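Local coordinates for protein Ika4 (Synthetic construct, PDB 6G6Q) that is a computationally designed WD40-type protein that forms a symmetrical beta-propeller, probably eight-bladed and completed by two copies of the chain, at residues I18-F23 against S56-L61. Sequence-based numbering, arbitrary orientation.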
loop_
_atom_site.group_PDB
_atom_site.type_symbol
_atom_site.label_atom_id
_atom_site.label_comp_id
_atom_site.label_asym_id
_atom_site.label_seq_id
_atom_site.Cartn_x
_atom_site.Cartn_y
_atom_site.Cartn_z
ATOM N N ILE A 18 -0.305 -11.090 9.733
ATOM C CA ILE A 18 0.234 -10.634 8.454
ATOM C C ILE A 18 0.244 -9.111 8.443
ATOM O O ILE A 18 -0.805 -8.468 8.564
ATOM C CB ILE A 18 -0.589 -11.184 7.280
ATOM C CG1 ILE A 18 -0.668 -12.713 7.330
ATOM C CG2 ILE A 18 -0.006 -10.714 5.955
ATOM C CD1 ILE A 18 0.680 -13.395 7.388
ATOM N N THR A 19 1.428 -8.523 8.285
ATOM C CA THR A 19 1.561 -7.074 8.279
ATOM C C THR A 19 1.960 -6.501 6.927
ATOM O O THR A 19 1.875 -5.282 6.745
ATOM C CB THR A 19 2.585 -6.629 9.331
ATOM O OG1 THR A 19 3.781 -7.407 9.191
ATOM C CG2 THR A 19 2.023 -6.810 10.735
ATOM N N ALA A 20 2.392 -7.332 5.981
ATOM C CA ALA A 20 2.836 -6.834 4.688
ATOM C C ALA A 20 2.744 -7.953 3.665
ATOM O O ALA A 20 2.926 -9.129 3.990
ATOM C CB ALA A 20 4.266 -6.286 4.754
ATOM N N LEU A 21 2.475 -7.568 2.421
ATOM C CA LEU A 21 2.249 -8.527 1.353
ATOM C C LEU A 21 2.802 -7.970 0.050
ATOM O O LEU A 21 2.688 -6.771 -0.219
ATOM C CB LEU A 21 0.756 -8.834 1.211
ATOM C CG LEU A 21 0.320 -10.241 0.817
ATOM C CD1 LEU A 21 0.935 -11.270 1.742
ATOM C CD2 LEU A 21 -1.198 -10.323 0.846
ATOM N N ALA A 22 3.396 -8.848 -0.755
ATOM C CA ALA A 22 3.925 -8.454 -2.050
ATOM C C ALA A 22 3.789 -9.627 -3.008
ATOM O O ALA A 22 3.904 -10.789 -2.609
ATOM C CB ALA A 22 5.382 -7.993 -1.952
ATOM N N PHE A 23 3.551 -9.308 -4.278
ATOM C CA PHE A 23 3.169 -10.304 -5.272
ATOM C C PHE A 23 3.755 -9.890 -6.614
ATOM O O PHE A 23 3.411 -8.827 -7.139
ATOM C CB PHE A 23 1.642 -10.414 -5.335
ATOM C CG PHE A 23 1.126 -11.470 -6.275
ATOM C CD1 PHE A 23 1.891 -12.577 -6.605
ATOM C CD2 PHE A 23 -0.150 -11.357 -6.811
ATOM C CE1 PHE A 23 1.397 -13.547 -7.466
ATOM C CE2 PHE A 23 -0.651 -12.320 -7.672
ATOM C CZ PHE A 23 0.124 -13.416 -8.000
ATOM N N SER A 56 12.243 -7.487 14.218
ATOM C CA SER A 56 11.067 -6.743 14.637
ATOM C C SER A 56 10.003 -6.902 13.559
ATOM O O SER A 56 10.283 -7.369 12.453
ATOM C CB SER A 56 11.411 -5.270 14.879
ATOM O OG SER A 56 10.243 -4.503 15.074
ATOM N N GLU A 57 8.774 -6.507 13.898
ATOM C CA GLU A 57 7.654 -6.599 12.966
ATOM C C GLU A 57 7.995 -5.946 11.632
ATOM O O GLU A 57 8.420 -4.789 11.584
ATOM C CB GLU A 57 6.414 -5.935 13.569
ATOM C CG GLU A 57 5.421 -5.396 12.534
ATOM C CD GLU A 57 4.269 -4.627 13.164
ATOM O OE1 GLU A 57 4.235 -4.511 14.408
ATOM O OE2 GLU A 57 3.397 -4.136 12.415
ATOM N N VAL A 58 7.824 -6.694 10.548
ATOM C CA VAL A 58 8.054 -6.119 9.230
ATOM C C VAL A 58 6.810 -5.321 8.853
ATOM O O VAL A 58 5.677 -5.808 8.968
ATOM C CB VAL A 58 8.406 -7.207 8.192
ATOM C CG1 VAL A 58 8.613 -8.569 8.861
ATOM C CG2 VAL A 58 7.403 -7.273 7.025
ATOM N N THR A 59 7.018 -4.060 8.479
ATOM C CA THR A 59 5.928 -3.120 8.275
ATOM C C THR A 59 5.666 -2.801 6.811
ATOM O O THR A 59 4.622 -2.216 6.501
ATOM C CB THR A 59 6.211 -1.812 9.035
ATOM O OG1 THR A 59 7.514 -1.324 8.685
ATOM C CG2 THR A 59 6.160 -2.047 10.543
ATOM N N ALA A 60 6.568 -3.175 5.906
ATOM C CA ALA A 60 6.411 -2.808 4.509
ATOM C C ALA A 60 7.196 -3.776 3.637
ATOM O O ALA A 60 8.277 -4.233 4.019
ATOM C CB ALA A 60 6.872 -1.366 4.265
ATOM N N LEU A 61 6.637 -4.081 2.469
ATOM C CA LEU A 61 7.269 -4.952 1.491
ATOM C C LEU A 61 7.121 -4.346 0.104
ATOM O O LEU A 61 6.070 -3.793 -0.231
ATOM C CB LEU A 61 6.650 -6.356 1.501
ATOM C CG LEU A 61 7.048 -7.337 2.605
ATOM C CD1 LEU A 61 6.238 -8.620 2.485
ATOM C CD2 LEU A 61 8.528 -7.641 2.553
HETATM O O HOH W 1 3.712 -4.475 -1.366
#
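One water bridges Leu21 and Leu61. It donates to Leu21 O at 2.8 Å and to Leu61 O at 2.7 Å, so it links two backbones that share no direct hydrogen bond. At the other end of the contact, Thr19 OG1 donates to Val58 O at a modelled 2.5 Å, which is very short and doubtful as an exact value. With chi1 at 49°, OG1 sits between the backbone N and the carbonyl carbon of Thr19, while CG2 is anti to that carbonyl carbon and lies 3.4 Å from Glu57 OE2. A valine in place of Thr19 would probably leave Val58 O without this donor and weaken the tie between the two strands. Strands 18-24 and 58-64 are the first strands of consecutive blades of the propeller. Their segments 18-23 and 58-61 run nearly parallel, at 15°. Thr19 and Ala20 both face Gly31 in a classic beta bulge. Thr59 and Ala60 do the same against Gly71, and Thr59 OG1 bonds to Ile98 O, which repeats the link one blade on. Between the polar ends the packing is apolar. Ala20 CB meets Leu61 CG at 3.7 Å and Val58 CG2 at 4.0 Å. Leu61 CG is anti to its own carbonyl carbon, and CD1 reaches over the Ala20 carbonyl. Ala22 CB rests on Leu61 CB, 4.0 Å away. Ile18 O accepts a hydrogen bond from Thr139 OG1 of the second subunit.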